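Local coordinates for protein D-mandelate dehydrogenase (Rhodotorula graminis, PDB 2W2K) that binds NAD(+) and, as a D-isomer-specific 2-hydroxyacid dehydrogenase, probably interconverts D-mandelate and the corresponding 2-keto acid, at residues D97-E101 with R102-F106; D22-K26 with F27-P31; L280-H283 with E284-N288; N148-H151 with L152-K156; S75-P78 with S79-V83. All coordinates share one frame; numbering follows the deposited sequence.

Contact 1. Residues D97-E101 with R102-F106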
loop_
_atom_site.group_PDB
_atom_site.type_symbol
_atom_site.label_atom_id
_atom_site.label_comp_id
_atom_site.label_asym_id
_atom_site.label_seq_id
_atom_site.Cartn_x
_atom_site.Cartn_y
_atom_site.Cartn_z
ATOM N N ASP B 97 -7.287 1.273 37.689
ATOM C CA ASP B 97 -7.773 0.716 38.967
ATOM C C ASP B 97 -8.025 1.799 40.045
ATOM O O ASP B 97 -9.008 1.715 40.796
ATOM C CB ASP B 97 -6.857 -0.408 39.489
ATOM C CG ASP B 97 -6.878 -1.671 38.591
ATOM O OD1 ASP B 97 -7.790 -1.853 37.749
ATOM O OD2 ASP B 97 -5.957 -2.499 38.727
ATOM N N ALA B 98 -7.168 2.812 40.113
ATOM C CA ALA B 98 -7.372 3.917 41.064
ATOM C C ALA B 98 -8.642 4.738 40.754
ATOM O O ALA B 98 -9.339 5.188 41.676
ATOM C CB ALA B 98 -6.150 4.827 41.139
ATOM N N LEU B 99 -8.917 4.957 39.465
ATOM C CA LEU B 99 -10.145 5.662 39.032
ATOM C C LEU B 99 -11.417 4.882 39.402
ATOM O O LEU B 99 -12.336 5.430 40.007
ATOM C CB LEU B 99 -10.078 5.933 37.515
ATOM C CG LEU B 99 -11.132 6.885 36.929
ATOM C CD1 LEU B 99 -11.014 8.319 37.465
ATOM C CD2 LEU B 99 -11.076 6.896 35.395
ATOM N N ASN B 100 -11.466 3.594 39.055
ATOM C CA ASN B 100 -12.610 2.732 39.411
ATOM C C ASN B 100 -12.854 2.597 40.931
ATOM O O ASN B 100 -14.017 2.470 41.361
ATOM C CB ASN B 100 -12.459 1.327 38.789
ATOM C CG ASN B 100 -12.647 1.296 37.258
ATOM O OD1 ASN B 100 -13.187 2.224 36.617
ATOM N ND2 ASN B 100 -12.186 0.203 36.665
ATOM N N GLU B 101 -11.776 2.629 41.732
ATOM C CA GLU B 101 -11.867 2.615 43.213
ATOM C C GLU B 101 -12.691 3.777 43.763
ATOM O O GLU B 101 -13.381 3.619 44.783
ATOM C CB GLU B 101 -10.459 2.580 43.851
ATOM C CG GLU B 101 -10.397 2.635 45.412
ATOM C CD GLU B 101 -8.957 2.546 45.956
ATOM O OE1 GLU B 101 -8.122 3.406 45.606
ATOM O OE2 GLU B 101 -8.655 1.601 46.718
ATOM N N ARG B 102 -12.669 4.926 43.066
ATOM C CA ARG B 102 -13.469 6.110 43.430
ATOM C C ARG B 102 -14.906 6.073 42.884
ATOM O O ARG B 102 -15.653 7.062 42.995
ATOM C CB ARG B 102 -12.780 7.411 42.960
ATOM C CG ARG B 102 -11.512 7.775 43.707
ATOM C CD ARG B 102 -10.968 9.144 43.290
ATOM N NE ARG B 102 -11.586 10.301 43.956
ATOM C CZ ARG B 102 -11.349 10.692 45.212
ATOM N NH1 ARG B 102 -10.539 9.993 46.027
ATOM N NH2 ARG B 102 -11.967 11.774 45.679
ATOM N N GLY B 103 -15.293 4.948 42.284
ATOM C CA GLY B 103 -16.644 4.798 41.738
ATOM C C GLY B 103 -16.865 5.530 40.416
ATOM O O GLY B 103 -18.001 5.833 40.083
ATOM N N VAL B 104 -15.773 5.794 39.674
ATOM C CA VAL B 104 -15.808 6.504 38.386
ATOM C C VAL B 104 -15.720 5.510 37.211
ATOM O O VAL B 104 -14.764 4.747 37.126
ATOM C CB VAL B 104 -14.659 7.563 38.252
ATOM C CG1 VAL B 104 -14.766 8.337 36.893
ATOM C CG2 VAL B 104 -14.639 8.533 39.462
ATOM N N ALA B 105 -16.715 5.553 36.315
ATOM C CA ALA B 105 -16.779 4.712 35.115
ATOM C C ALA B 105 -15.896 5.305 34.017
ATOM O O ALA B 105 -15.846 6.526 33.859
ATOM C CB ALA B 105 -18.249 4.620 34.610
ATOM N N PHE B 106 -15.208 4.448 33.259
ATOM C CA PHE B 106 -14.362 4.904 32.133
ATOM C C PHE B 106 -14.840 4.313 30.784
ATOM O O PHE B 106 -15.303 3.167 30.716
ATOM C CB PHE B 106 -12.877 4.561 32.393
ATOM C CG PHE B 106 -11.899 5.141 31.366
ATOM C CD1 PHE B 106 -11.629 6.523 31.326
ATOM C CD2 PHE B 106 -11.216 4.296 30.473
ATOM C CE1 PHE B 106 -10.720 7.070 30.379
ATOM C CE2 PHE B 106 -10.308 4.827 29.528
ATOM C CZ PHE B 106 -10.068 6.229 29.482
#
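L99 and V104 face each other round the close of helix 96-101, where the backbone makes a Schellman motif. Its two defining bonds are present: V104 N reaches L99 O at 3.5 Å, a weak bond, and inside it G103 N reaches N100 O at 2.9 Å. G103 turns the chain with a positive phi of 76°, a value that most residues with a side chain adopt less readily. L99 O takes a second donor, R102 N, at 3.1 Å, which lies well above the carbonyl plane instead of on a lone pair.

The apolar pair expected of this motif is also there. L99 carries CG anti to its own nitrogen (chi1 -169°), which sends its branches past the turn to the residues that follow. CD1 lies 3.8 Å from V104 CG1, the two side chains crossing at a slant. Through this turn the helix passes into strand 105-107 within the beta-alpha-beta unit that starts at strand 83-86. F106, already in that strand, has F84 set edge-to-face against its ring. The other branch of L99 marks the far end of the contact, its CD2 approaching F106 CD1 obliquely at 4.1 Å.

Contact 2. Residues D22-K26 with F27-P31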
loop_
_atom_site.group_PDB
_atom_site.type_symbol
_atom_site.label_atom_id
_atom_site.label_comp_id
_atom_site.label_asym_id
_atom_site.label_seq_id
_atom_site.Cartn_x
_atom_site.Cartn_y
_atom_site.Cartn_z
ATOM N N ASP B 22 -25.179 21.008 20.587
ATOM C CA ASP B 22 -26.142 20.219 21.400
ATOM C C ASP B 22 -25.585 19.874 22.794
ATOM O O ASP B 22 -26.279 20.013 23.831
ATOM C CB ASP B 22 -26.572 18.941 20.630
ATOM C CG ASP B 22 -27.597 18.106 21.376
ATOM O OD1 ASP B 22 -28.764 18.555 21.516
ATOM O OD2 ASP B 22 -27.256 16.970 21.802
ATOM N N PHE B 23 -24.329 19.437 22.810
ATOM C CA PHE B 23 -23.622 19.030 24.053
ATOM C C PHE B 23 -23.521 20.225 25.006
ATOM O O PHE B 23 -23.784 20.086 26.203
ATOM C CB PHE B 23 -22.217 18.454 23.721
ATOM C CG PHE B 23 -21.586 17.634 24.857
ATOM C CD1 PHE B 23 -21.926 16.295 25.030
ATOM C CD2 PHE B 23 -20.642 18.205 25.734
ATOM C CE1 PHE B 23 -21.351 15.524 26.048
ATOM C CE2 PHE B 23 -20.041 17.420 26.786
ATOM C CZ PHE B 23 -20.416 16.085 26.940
ATOM N N GLN B 24 -23.174 21.396 24.466
ATOM C CA GLN B 24 -22.976 22.621 25.283
ATOM C C GLN B 24 -24.312 23.207 25.784
ATOM O O GLN B 24 -24.325 24.009 26.719
ATOM C CB GLN B 24 -22.208 23.694 24.506
ATOM C CG GLN B 24 -20.715 23.401 24.264
ATOM C CD GLN B 24 -20.088 24.420 23.324
ATOM O OE1 GLN B 24 -19.477 25.400 23.768
ATOM N NE2 GLN B 24 -20.242 24.198 22.019
ATOM N N GLN B 25 -25.425 22.787 25.177
ATOM C CA GLN B 25 -26.768 23.181 25.663
ATOM C C GLN B 25 -27.183 22.292 26.852
ATOM O O GLN B 25 -27.651 22.786 27.886
ATOM C CB GLN B 25 -27.798 23.104 24.502
ATOM C CG GLN B 25 -29.215 23.699 24.808
ATOM C CD GLN B 25 -30.040 22.893 25.815
ATOM O OE1 GLN B 25 -30.568 23.459 26.785
ATOM N NE2 GLN B 25 -30.178 21.572 25.581
ATOM N N LYS B 26 -27.002 20.982 26.702
ATOM C CA LYS B 26 -27.336 19.996 27.751
ATOM C C LYS B 26 -26.437 20.058 29.013
ATOM O O LYS B 26 -26.901 19.761 30.136
ATOM C CB LYS B 26 -27.308 18.563 27.155
ATOM C CG LYS B 26 -28.386 18.281 26.093
ATOM C CD LYS B 26 -28.099 16.977 25.318
ATOM C CE LYS B 26 -29.310 16.543 24.470
ATOM N NZ LYS B 26 -28.947 15.422 23.512
ATOM N N PHE B 27 -25.169 20.428 28.828
ATOM C CA PHE B 27 -24.122 20.355 29.888
ATOM C C PHE B 27 -23.368 21.691 30.044
ATOM O O PHE B 27 -23.081 22.357 29.040
ATOM C CB PHE B 27 -23.072 19.293 29.500
ATOM C CG PHE B 27 -23.582 17.863 29.509
ATOM C CD1 PHE B 27 -23.920 17.232 30.713
ATOM C CD2 PHE B 27 -23.706 17.136 28.311
ATOM C CE1 PHE B 27 -24.401 15.896 30.731
ATOM C CE2 PHE B 27 -24.170 15.793 28.321
ATOM C CZ PHE B 27 -24.514 15.182 29.542
ATOM N N GLU B 28 -23.043 22.092 31.281
ATOM C CA GLU B 28 -22.114 23.228 31.496
ATOM C C GLU B 28 -20.668 22.744 31.284
ATOM O O GLU B 28 -20.142 21.987 32.110
ATOM C CB GLU B 28 -22.275 23.833 32.912
ATOM C CG GLU B 28 -21.300 24.994 33.198
ATOM C CD GLU B 28 -21.288 25.423 34.666
ATOM O OE1 GLU B 28 -22.087 24.886 35.458
ATOM O OE2 GLU B 28 -20.436 26.266 35.028
ATOM N N VAL B 29 -20.035 23.173 30.182
ATOM C CA VAL B 29 -18.658 22.731 29.825
ATOM C C VAL B 29 -17.621 23.714 30.359
ATOM O O VAL B 29 -17.678 24.927 30.061
ATOM C CB VAL B 29 -18.492 22.530 28.270
ATOM C CG1 VAL B 29 -17.020 22.113 27.905
ATOM C CG2 VAL B 29 -19.428 21.427 27.795
ATOM N N ILE B 30 -16.699 23.183 31.171
ATOM C CA ILE B 30 -15.659 23.957 31.892
ATOM C C ILE B 30 -14.243 23.725 31.274
ATOM O O ILE B 30 -13.707 22.618 31.369
ATOM C CB ILE B 30 -15.614 23.546 33.412
ATOM C CG1 ILE B 30 -17.035 23.480 34.034
ATOM C CG2 ILE B 30 -14.636 24.457 34.196
ATOM C CD1 ILE B 30 -17.106 22.559 35.289
ATOM N N PRO B 31 -13.636 24.747 30.626
ATOM C CA PRO B 31 -12.232 24.566 30.157
ATOM C C PRO B 31 -11.214 24.341 31.304
ATOM O O PRO B 31 -11.189 25.115 32.264
ATOM C CB PRO B 31 -11.933 25.882 29.400
ATOM C CG PRO B 31 -13.263 26.466 29.092
ATOM C CD PRO B 31 -14.169 26.071 30.244
#
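K26, whose CB rests 4.0 Å from F27 CD2, has its ammonium gripped by two carboxylates. NZ forms a salt bridge of 2.9 Å with D22 OD2 one turn back, where it meets the syn lone pair, and a second salt bridge with D325 of helix 310-330. The chain of K26 runs extended beyond CG, which carries the charge well clear of the aromatic residues at its base.

The helix ends at K26; F27 is the first residue to leave helical phi/psi. Its N still donates to F23 O at 3.0 Å, and the donor is tilted only 18° from the carbonyl plane. The same two residues meet through their rings. F27 CD2 stands 3.6 Å above the plane of the F23 ring, over its centre, yet the planes make 44°, so the pair is neither a stack nor an edge-to-face contact. V29 adds a methyl from another direction: CG2 sits at the edge of the F23 ring, 4.0 Å from CD2. One ring therefore receives F27 on a face and V29 at its rim, and V6 and M321 also touch it. An alanine at F23 would keep the backbone bond, but F27 would probably lose the surface beneath CD2 and CE2 and be left freer to turn.

Packing of helix 17-26 against the start of strand 28-31 completes the beta-alpha-beta unit begun by strand 5-8, at one outer edge of the parallel five-stranded sheet.

Contact 3. Residues L280-H283 with E284-N288. Unlike the reference sequence in segment 284-288: N288 (reference Gln).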
loop_
_atom_site.group_PDB
_atom_site.type_symbol
_atom_site.label_atom_id
_atom_site.label_comp_id
_atom_site.label_asym_id
_atom_site.label_seq_id
_atom_site.Cartn_x
_atom_site.Cartn_y
_atom_site.Cartn_z
ATOM N N LEU B 280 7.886 -0.463 10.405
ATOM C CA LEU B 280 7.475 -0.014 11.735
ATOM C C LEU B 280 6.736 1.333 11.687
ATOM O O LEU B 280 7.335 2.372 11.293
ATOM C CB LEU B 280 8.685 0.135 12.690
ATOM C CG LEU B 280 9.621 -1.032 13.055
ATOM C CD1 LEU B 280 10.627 -0.556 14.134
ATOM C CD2 LEU B 280 8.869 -2.308 13.537
ATOM N N ASP B 281 5.472 1.327 12.120
ATOM C CA ASP B 281 4.709 2.573 12.382
ATOM C C ASP B 281 4.927 3.048 13.839
ATOM O O ASP B 281 4.678 4.209 14.166
ATOM C CB ASP B 281 3.200 2.354 12.148
ATOM C CG ASP B 281 2.379 3.646 12.247
ATOM O OD1 ASP B 281 2.711 4.644 11.551
ATOM O OD2 ASP B 281 1.357 3.647 12.984
ATOM N N VAL B 282 5.370 2.133 14.702
ATOM C CA VAL B 282 5.505 2.378 16.150
ATOM C C VAL B 282 6.928 1.976 16.610
ATOM O O VAL B 282 7.517 1.024 16.066
ATOM C CB VAL B 282 4.380 1.657 16.978
ATOM C CG1 VAL B 282 2.992 2.251 16.657
ATOM C CG2 VAL B 282 4.367 0.103 16.722
ATOM N N HIS B 283 7.489 2.700 17.590
ATOM C CA HIS B 283 8.959 2.677 17.820
ATOM C C HIS B 283 9.265 2.482 19.293
ATOM O O HIS B 283 8.552 3.051 20.124
ATOM C CB HIS B 283 9.558 3.991 17.263
ATOM C CG HIS B 283 9.301 4.172 15.789
ATOM N ND1 HIS B 283 8.177 4.801 15.287
ATOM C CD2 HIS B 283 9.993 3.730 14.713
ATOM C CE1 HIS B 283 8.200 4.751 13.963
ATOM N NE2 HIS B 283 9.291 4.102 13.591
ATOM N N GLU B 284 10.255 1.645 19.635
ATOM C CA GLU B 284 10.485 1.309 21.077
ATOM C C GLU B 284 10.704 2.563 21.962
ATOM O O GLU B 284 10.149 2.642 23.071
ATOM C CB GLU B 284 11.624 0.280 21.294
ATOM C CG GLU B 284 11.764 -0.126 22.804
ATOM C CD GLU B 284 12.713 -1.304 23.069
ATOM O OE1 GLU B 284 13.302 -1.864 22.108
ATOM O OE2 GLU B 284 12.882 -1.662 24.268
ATOM N N PHE B 285 11.499 3.513 21.456
ATOM C CA PHE B 285 11.831 4.784 22.168
ATOM C C PHE B 285 11.168 6.031 21.569
ATOM O O PHE B 285 11.680 7.172 21.690
ATOM C CB PHE B 285 13.367 4.923 22.334
ATOM C CG PHE B 285 14.007 3.668 22.909
ATOM C CD1 PHE B 285 13.906 3.380 24.274
ATOM C CD2 PHE B 285 14.645 2.750 22.082
ATOM C CE1 PHE B 285 14.462 2.186 24.803
ATOM C CE2 PHE B 285 15.209 1.562 22.610
ATOM C CZ PHE B 285 15.116 1.294 23.956
ATOM N N GLU B 286 9.994 5.814 20.970
ATOM C CA GLU B 286 9.140 6.885 20.425
ATOM C C GLU B 286 9.069 8.102 21.381
ATOM O O GLU B 286 8.807 7.933 22.570
ATOM C CB GLU B 286 7.735 6.317 20.158
ATOM C CG GLU B 286 6.949 7.020 19.068
ATOM C CD GLU B 286 5.655 6.280 18.720
ATOM O OE1 GLU B 286 5.697 5.081 18.330
ATOM O OE2 GLU B 286 4.596 6.910 18.837
ATOM N N PRO B 287 9.275 9.337 20.865
ATOM C CA PRO B 287 9.417 9.775 19.473
ATOM C C PRO B 287 10.832 9.765 18.832
ATOM O O PRO B 287 10.985 10.385 17.770
ATOM C CB PRO B 287 8.870 11.215 19.513
ATOM C CG PRO B 287 9.246 11.704 20.887
ATOM C CD PRO B 287 9.349 10.482 21.802
ATOM N N ASN B 288 11.838 9.096 19.418
ATOM C CA ASN B 288 13.118 8.896 18.679
ATOM C C ASN B 288 13.084 7.578 17.908
ATOM O O ASN B 288 12.955 6.489 18.500
ATOM C CB ASN B 288 14.433 9.014 19.519
ATOM C CG ASN B 288 15.629 9.722 18.698
ATOM O OD1 ASN B 288 16.050 9.287 17.610
ATOM N ND2 ASN B 288 16.108 10.835 19.226
#
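H283 and E286 make the tight part of this contact, joined by two hydrogen bonds that run in opposite senses. E286 N donates to H283 O at 3.2 Å, closing a type I beta turn from H283 to E286; the donor stands 71° out of the carbonyl plane. In return the glutamate side chain reaches back over the turn, and OE1 accepts from H283 N at 3.1 Å through its anti lone pair. CG lies anti to the nitrogen of E286 (chi1 -153°) and the chain continues extended, which spans the distance back to H283. The same oxygen lies 3.5 Å from V282 CA and near the edge of the H283 imidazole, whose plane is 70° from that of the carboxylate. E286 CB also packs 3.4 Å from H283 O.

The outer side is looser. F285, at the turn's third position, is exposed and points away from 280-283; it has E284 CG 3.8 Å above its ring plane, toward the rim. E284 also heads outward, but its carboxylate is held by Q263 N and the imidazole of H236. After E286 comes a cis peptide to P287, and a side chain of the neighbouring subunit packs on E286.

On the buried side E286 and V282 both touch H304, while D281 is fixed by T302, I305 and G306. The side chain of D281 is about 4 Å from that of T255, another NAD(+)-binding residue. The turn follows the C-terminal end of strand 275-280, where D281 belongs to the NAD(+) site of the Rossmann-type domain.

Contact 4. Residues N148-H151 with L152-K156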
loop_
_atom_site.group_PDB
_atom_site.type_symbol
_atom_site.label_atom_id
_atom_site.label_comp_id
_atom_site.label_asym_id
_atom_site.label_seq_id
_atom_site.Cartn_x
_atom_site.Cartn_y
_atom_site.Cartn_z
ATOM N N ASN B 148 17.997 3.909 -13.009
ATOM C CA ASN B 148 18.134 2.638 -13.722
ATOM C C ASN B 148 18.764 1.506 -12.891
ATOM O O ASN B 148 18.370 0.328 -13.010
ATOM C CB ASN B 148 18.900 2.818 -15.048
ATOM C CG ASN B 148 18.135 3.665 -16.070
ATOM O OD1 ASN B 148 18.745 4.374 -16.883
ATOM N ND2 ASN B 148 16.810 3.584 -16.049
ATOM N N ARG B 149 19.755 1.843 -12.077
ATOM C CA ARG B 149 20.454 0.825 -11.303
ATOM C C ARG B 149 19.540 0.178 -10.249
ATOM O O ARG B 149 19.542 -1.055 -10.078
ATOM C CB ARG B 149 21.691 1.415 -10.627
ATOM C CG ARG B 149 22.492 0.413 -9.783
ATOM C CD ARG B 149 23.771 1.024 -9.215
ATOM N NE ARG B 149 23.596 2.381 -8.683
ATOM C CZ ARG B 149 23.200 2.682 -7.443
ATOM N NH1 ARG B 149 22.909 1.728 -6.566
ATOM N NH2 ARG B 149 23.094 3.955 -7.077
ATOM N N VAL B 150 18.776 1.015 -9.548
ATOM C CA VAL B 150 17.881 0.528 -8.471
ATOM C C VAL B 150 16.659 -0.230 -9.013
ATOM O O VAL B 150 16.214 -1.204 -8.397
ATOM C CB VAL B 150 17.506 1.660 -7.489
ATOM C CG1 VAL B 150 16.321 1.258 -6.583
ATOM C CG2 VAL B 150 18.712 1.998 -6.624
ATOM N N HIS B 151 16.165 0.186 -10.180
ATOM C CA HIS B 151 15.123 -0.534 -10.938
ATOM C C HIS B 151 15.535 -1.995 -11.155
ATOM O O HIS B 151 14.749 -2.922 -10.898
ATOM C CB HIS B 151 14.855 0.162 -12.279
ATOM C CG HIS B 151 13.814 -0.508 -13.128
ATOM N ND1 HIS B 151 14.124 -1.449 -14.087
ATOM C CD2 HIS B 151 12.471 -0.352 -13.180
ATOM C CE1 HIS B 151 13.013 -1.859 -14.675
ATOM N NE2 HIS B 151 11.997 -1.196 -14.153
ATOM N N LEU B 152 16.777 -2.203 -11.588
ATOM C CA LEU B 152 17.295 -3.571 -11.818
ATOM C C LEU B 152 17.562 -4.338 -10.512
ATOM O O LEU B 152 17.198 -5.514 -10.400
ATOM C CB LEU B 152 18.538 -3.555 -12.718
ATOM C CG LEU B 152 18.314 -3.064 -14.164
ATOM C CD1 LEU B 152 19.614 -3.103 -14.961
ATOM C CD2 LEU B 152 17.207 -3.829 -14.921
ATOM N N GLU B 153 18.161 -3.664 -9.526
ATOM C CA GLU B 153 18.498 -4.276 -8.239
ATOM C C GLU B 153 17.252 -4.859 -7.533
ATOM O O GLU B 153 17.288 -5.986 -7.006
ATOM C CB GLU B 153 19.216 -3.260 -7.334
ATOM C CG GLU B 153 19.758 -3.842 -5.996
ATOM C CD GLU B 153 20.171 -2.776 -4.971
ATOM O OE1 GLU B 153 20.467 -1.617 -5.362
ATOM O OE2 GLU B 153 20.218 -3.102 -3.758
ATOM N N ILE B 154 16.158 -4.091 -7.531
ATOM C CA ILE B 154 14.892 -4.511 -6.852
ATOM C C ILE B 154 14.307 -5.817 -7.457
ATOM O O ILE B 154 13.685 -6.603 -6.755
ATOM C CB ILE B 154 13.863 -3.325 -6.801
ATOM C CG1 ILE B 154 14.366 -2.253 -5.811
ATOM C CG2 ILE B 154 12.409 -3.795 -6.429
ATOM C CD1 ILE B 154 13.590 -0.919 -5.822
ATOM N N GLY B 155 14.537 -6.048 -8.752
ATOM C CA GLY B 155 14.051 -7.237 -9.428
ATOM C C GLY B 155 14.679 -8.528 -8.924
ATOM O O GLY B 155 14.112 -9.610 -9.133
ATOM N N LYS B 156 15.838 -8.423 -8.274
ATOM C CA LYS B 156 16.513 -9.605 -7.681
ATOM C C LYS B 156 15.850 -10.139 -6.403
ATOM O O LYS B 156 16.151 -11.253 -5.978
ATOM C CB LYS B 156 17.991 -9.295 -7.353
ATOM C CG LYS B 156 18.842 -8.779 -8.527
ATOM C CD LYS B 156 18.604 -9.573 -9.817
#
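Helix 144-154 is in its last turns here, with V150 and I154 packed together one turn apart on its buried flank. Alpha-helical i to i+4 bonds run along this stretch: I154 N donates to V150 O at 3.0 Å and E153 N to R149 O at 3.0 Å, whereas L152 N to N148 O is weak at 3.3 Å. The apolar contact lies alongside them. I154 has CG1 anti to its carbonyl carbon (chi1 -70°), which folds the branch back over the preceding turn. CG1 comes 3.3 Å from V150 O, and CD1 goes on to meet V150 CG1 at 3.6 Å. With an alanine in place of I154, V150 CG1 would probably lose this cover and a gap would be likely to open toward helix 132-139. On another flank R149 NH1 is 4.3 Å from E153 OE1, beyond a salt bridge. The E153 carboxylate is instead held by the hydroxyl of Y134 and by a salt bridge to K297.

V150 and I154 both lie against Y134 of helix 132-139, V150 also on A138 and I154 on S135. The neighbouring subunit packs on N148, V150, H151 and I154, so this helix end sits between its partner helix and the second chain.

Contact 5. Residues S75-P78 with S79-V83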
loop_
_atom_site.group_PDB
_atom_site.type_symbol
_atom_site.label_atom_id
_atom_site.label_comp_id
_atom_site.label_asym_id
_atom_site.label_seq_id
_atom_site.Cartn_x
_atom_site.Cartn_y
_atom_site.Cartn_z
ATOM N N SER B 75 -6.631 11.196 43.537
ATOM C CA SER B 75 -7.049 11.394 44.932
ATOM C C SER B 75 -7.692 12.773 45.189
ATOM O O SER B 75 -8.383 12.961 46.202
ATOM C CB SER B 75 -5.880 11.150 45.917
ATOM O OG SER B 75 -5.011 12.282 46.014
ATOM N N HIS B 76 -7.472 13.731 44.289
ATOM C CA HIS B 76 -8.025 15.086 44.473
ATOM C C HIS B 76 -9.249 15.390 43.593
ATOM O O HIS B 76 -9.700 16.521 43.581
ATOM C CB HIS B 76 -6.943 16.152 44.246
ATOM C CG HIS B 76 -5.778 16.018 45.186
ATOM N ND1 HIS B 76 -5.914 16.119 46.554
ATOM C CD2 HIS B 76 -4.469 15.751 44.957
ATOM C CE1 HIS B 76 -4.736 15.935 47.128
ATOM N NE2 HIS B 76 -3.844 15.708 46.181
ATOM N N LEU B 77 -9.750 14.409 42.842
ATOM C CA LEU B 77 -10.960 14.635 42.029
ATOM C C LEU B 77 -12.216 14.750 42.925
ATOM O O LEU B 77 -12.295 14.088 43.969
ATOM C CB LEU B 77 -11.105 13.525 40.975
ATOM C CG LEU B 77 -10.037 13.419 39.880
ATOM C CD1 LEU B 77 -9.981 11.987 39.292
ATOM C CD2 LEU B 77 -10.265 14.469 38.758
ATOM N N PRO B 78 -13.199 15.598 42.544
ATOM C CA PRO B 78 -14.398 15.717 43.405
ATOM C C PRO B 78 -15.233 14.412 43.462
ATOM O O PRO B 78 -15.331 13.683 42.468
ATOM C CB PRO B 78 -15.198 16.857 42.742
ATOM C CG PRO B 78 -14.760 16.845 41.290
ATOM C CD PRO B 78 -13.285 16.455 41.342
ATOM N N SER B 79 -15.831 14.120 44.623
ATOM C CA SER B 79 -16.609 12.873 44.795
ATOM C C SER B 79 -17.910 12.806 43.965
ATOM O O SER B 79 -18.495 11.713 43.793
ATOM C CB SER B 79 -16.900 12.608 46.278
ATOM O OG SER B 79 -15.774 11.957 46.852
ATOM N N SER B 80 -18.334 13.965 43.455
ATOM C CA SER B 80 -19.446 14.088 42.473
ATOM C C SER B 80 -19.161 13.428 41.103
ATOM O O SER B 80 -20.096 13.166 40.299
ATOM C CB SER B 80 -19.744 15.588 42.235
ATOM O OG SER B 80 -18.596 16.287 41.740
ATOM N N LEU B 81 -17.887 13.142 40.829
ATOM C CA LEU B 81 -17.495 12.617 39.492
ATOM C C LEU B 81 -18.053 11.201 39.241
ATOM O O LEU B 81 -17.877 10.298 40.078
ATOM C CB LEU B 81 -15.954 12.674 39.292
ATOM C CG LEU B 81 -15.338 12.096 38.006
ATOM C CD1 LEU B 81 -15.714 12.904 36.742
ATOM C CD2 LEU B 81 -13.793 12.059 38.156
ATOM N N LYS B 82 -18.741 11.025 38.110
ATOM C CA LYS B 82 -19.350 9.727 37.714
ATOM C C LYS B 82 -18.725 9.039 36.469
ATOM O O LYS B 82 -18.761 7.804 36.367
ATOM C CB LYS B 82 -20.888 9.856 37.519
ATOM C CG LYS B 82 -21.680 10.026 38.862
ATOM C CD LYS B 82 -23.226 10.120 38.657
ATOM C CE LYS B 82 -23.926 9.956 40.014
ATOM N NZ LYS B 82 -25.419 10.078 39.923
ATOM N N VAL B 83 -18.152 9.808 35.534
ATOM C CA VAL B 83 -17.713 9.224 34.245
ATOM C C VAL B 83 -16.640 10.059 33.533
ATOM O O VAL B 83 -16.685 11.296 33.587
ATOM C CB VAL B 83 -18.965 8.948 33.264
ATOM C CG1 VAL B 83 -19.759 10.230 32.950
ATOM C CG2 VAL B 83 -18.548 8.253 31.940
#
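P78 and L81 are joined by the one hydrogen bond between the two segments: L81 N donates to P78 O at 3.1 Å, nearly straight at 162°. The donor stands 48° above the carbonyl plane, not on a lone pair, as the chain doubles back on itself. This bond closes a type I beta turn with S79 and S80 at its corners, and L81 CB packs beside it, 3.4 Å from P78 O.

Apolar contacts join the residues before and after the turn's corners. L77 CD1 and L81 CD2 meet at 4.0 Å, and L77 CB is a little further from the same methyl. Both leucines are buried: L77 lies on W69 and on L44 of helix 37-45, L81 on I55 of strand 54-57. The connection made here leads from helix 71-74 into strand 83-86, which lies between 54-57 and 105-107 in the parallel five-stranded sheet.

The remaining contacts are polar or mixed. S80 OG sits between its backbone N and carbonyl carbon (chi1 59°), which brings it back beside the CB-CG edge of the proline ring, 3.6 Å from P78 CB. That hydroxyl is hydrogen-bonded to F52 O, and P78 also touches F52, so one neighbouring loop meets both residues. L77 O accepts a weak bond from R102 NH2. S79 at the other corner is exposed; its side chain points away overall, though CB still lies 3.7 Å from P78 C.

How the contacts relate
Along the chain the order is contact 2, contact 5, contact 1, contact 4 and contact 3. The first three belong to the parallel five-stranded sheet, contacts 2 and 1 at its outermost strands, 28-31 and 105-107, with centres about 23 Å apart. Contacts 5 and 1 touch, their centres about 9 Å apart: A105 N lies 3.0 Å from K82 O, a probable hydrogen bond. Contact 3 follows strand 275-280 of the seven-stranded NAD-binding sheet, about 30 Å between centres from both contact 1 and contact 4. Contact 4, on helix 144-154, lies about 60 Å from contact 2 by centres. The set therefore spans both sheets, the cofactor site and the subunit interface.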